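Long-range contact in multicopper oxidase (Arthrobacter sp. FB24, PDB 3GDC), which probably oxidises phenolic substrates of the laccase type at a copper centre and passes the electrons on to dioxygen, reducing it to water: residues T33-D38 with T67-E72. Numbering follows the deposited sequence.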
# COMPACT_ATOMS: atom_id res chain seq x y z
N THR A 33 29.88 -22.57 2.20
CA THR A 33 28.98 -23.53 2.82
C THR A 33 27.96 -24.03 1.81
O THR A 33 27.37 -23.25 1.05
CB THR A 33 28.25 -22.87 4.02
OG1 THR A 33 29.21 -22.53 5.02
CG2 THR A 33 27.21 -23.80 4.62
N LEU A 34 27.79 -25.35 1.77
CA LEU A 34 26.70 -25.98 1.04
C LEU A 34 25.61 -26.34 2.04
O LEU A 34 25.83 -27.13 2.96
CB LEU A 34 27.19 -27.24 0.30
CG LEU A 34 26.12 -28.07 -0.42
CD1 LEU A 34 25.49 -27.30 -1.59
CD2 LEU A 34 26.69 -29.39 -0.91
N ARG A 35 24.43 -25.77 1.85
CA ARG A 35 23.35 -25.91 2.82
C ARG A 35 22.18 -26.61 2.14
O ARG A 35 21.77 -26.19 1.06
CB ARG A 35 22.95 -24.52 3.33
CG ARG A 35 22.12 -24.51 4.57
CD ARG A 35 21.82 -23.06 5.00
NE ARG A 35 23.02 -22.31 5.37
CZ ARG A 35 23.59 -22.33 6.57
NH1 ARG A 35 23.09 -23.06 7.56
NH2 ARG A 35 24.68 -21.60 6.80
N GLU A 36 21.66 -27.66 2.76
CA GLU A 36 20.63 -28.51 2.12
C GLU A 36 19.43 -28.82 2.99
O GLU A 36 19.55 -29.00 4.20
CB GLU A 36 21.23 -29.83 1.63
CG GLU A 36 22.52 -29.67 0.86
CD GLU A 36 23.11 -30.99 0.46
OE1 GLU A 36 22.46 -31.70 -0.34
OE2 GLU A 36 24.21 -31.31 0.95
N TRP A 37 18.27 -28.92 2.36
CA TRP A 37 17.05 -29.28 3.08
C TRP A 37 16.27 -30.30 2.28
O TRP A 37 16.33 -30.32 1.05
CB TRP A 37 16.14 -28.06 3.24
CG TRP A 37 16.68 -26.91 4.03
CD1 TRP A 37 16.49 -26.68 5.36
CD2 TRP A 37 17.43 -25.80 3.53
NE1 TRP A 37 17.10 -25.51 5.72
CE2 TRP A 37 17.68 -24.94 4.62
CE3 TRP A 37 17.93 -25.45 2.26
CZ2 TRP A 37 18.39 -23.75 4.49
CZ3 TRP A 37 18.64 -24.26 2.13
CH2 TRP A 37 18.86 -23.42 3.24
N ASP A 38 15.52 -31.14 2.99
CA ASP A 38 14.52 -32.00 2.36
C ASP A 38 13.15 -31.42 2.64
O ASP A 38 12.78 -31.22 3.81
CB ASP A 38 14.58 -33.42 2.92
CG ASP A 38 15.95 -34.03 2.80
OD1 ASP A 38 16.58 -33.86 1.75
OD2 ASP A 38 16.38 -34.69 3.77
N THR A 67 10.76 -22.46 7.80
CA THR A 67 11.43 -21.19 7.58
C THR A 67 12.90 -21.51 7.28
O THR A 67 13.64 -21.90 8.18
CB THR A 67 11.31 -20.26 8.79
OG1 THR A 67 9.91 -20.06 9.08
CG2 THR A 67 11.97 -18.93 8.50
N LEU A 68 13.29 -21.38 6.02
CA LEU A 68 14.66 -21.69 5.62
C LEU A 68 15.57 -20.51 5.95
O LEU A 68 15.21 -19.35 5.70
CB LEU A 68 14.73 -22.04 4.12
CG LEU A 68 13.72 -23.07 3.59
CD1 LEU A 68 13.96 -23.29 2.11
CD2 LEU A 68 13.74 -24.42 4.33
N TRP A 69 16.73 -20.81 6.52
CA TRP A 69 17.69 -19.78 6.91
C TRP A 69 19.04 -20.07 6.25
O TRP A 69 19.53 -21.20 6.31
CB TRP A 69 17.85 -19.75 8.43
CG TRP A 69 18.73 -18.63 8.94
CD1 TRP A 69 18.32 -17.41 9.40
CD2 TRP A 69 20.16 -18.63 9.01
NE1 TRP A 69 19.41 -16.65 9.76
CE2 TRP A 69 20.55 -17.37 9.53
CE3 TRP A 69 21.15 -19.57 8.69
CZ2 TRP A 69 21.90 -17.03 9.74
CZ3 TRP A 69 22.49 -19.23 8.89
CH2 TRP A 69 22.85 -17.97 9.41
N ALA A 70 19.63 -19.07 5.62
CA ALA A 70 20.97 -19.21 5.03
C ALA A 70 21.77 -17.94 5.23
O ALA A 70 21.22 -16.90 5.59
CB ALA A 70 20.86 -19.55 3.56
N ARG A 71 23.08 -18.03 5.02
CA ARG A 71 23.91 -16.84 4.99
C ARG A 71 24.21 -16.44 3.55
O ARG A 71 24.42 -17.30 2.69
CB ARG A 71 25.20 -17.10 5.75
CG ARG A 71 25.94 -15.85 6.16
CD ARG A 71 27.41 -16.12 6.00
NE ARG A 71 28.22 -15.56 7.07
CZ ARG A 71 29.51 -15.84 7.24
NH1 ARG A 71 30.12 -16.67 6.41
NH2 ARG A 71 30.18 -15.29 8.25
N GLU A 72 24.24 -15.13 3.30
CA GLU A 72 24.49 -14.57 1.98
C GLU A 72 25.66 -15.28 1.30
O GLU A 72 26.74 -15.41 1.89
CB GLU A 72 24.77 -13.08 2.09
CG GLU A 72 24.94 -12.37 0.76
CD GLU A 72 25.37 -10.91 0.91
OE1 GLU A 72 25.62 -10.43 2.04
OE2 GLU A 72 25.45 -10.24 -0.13
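Leu-68 sets its CD2 methyl squarely over the five-membered ring of Trp-37, 3.7 Å from the ring centroid and only 8° off the normal: a CH-pi contact. With CG anti to its carbonyl carbon (chi1 -62°), the indole lies across between the strands, and NE1 is held by the carbonyl of Asp-21. The six-membered end of the same ring runs on along the facing strand, where its edge meets the backbone: CZ2 is 3.3 Å from the carbonyl O of Trp-69, which lies in the ring plane.

Two residues earlier on the same strand, Arg-35 reaches over with its chain bent at chi3. Its CD comes within 3.2 Å of that same Trp-69 O and also touches the methyl of Ala-70. The guanidinium then stands at 90° to the Trp-69 ring, whose CZ3 edge sits over the guanidinium face, 3.8 Å from NH2. Asp-74 forms a salt bridge with NE, and Arg-22 O takes a hydrogen bond from NH1.

A leucine in place of Trp-37 would probably leave Leu-68 CD2 without its aromatic face and Asp-21 O without its indole donor. Strands 33-49 and 67-71 of the cupredoxin-like beta-sandwich both pair with strand 20-27, antiparallel and parallel respectively; no hydrogen bond links segments 33-38 and 67-72, so van der Waals and CH-pi packing joins them, and buried Trp-69 O, closest to C-H groups and lacking a hydrogen-bond partner, probably pays some desolvation cost.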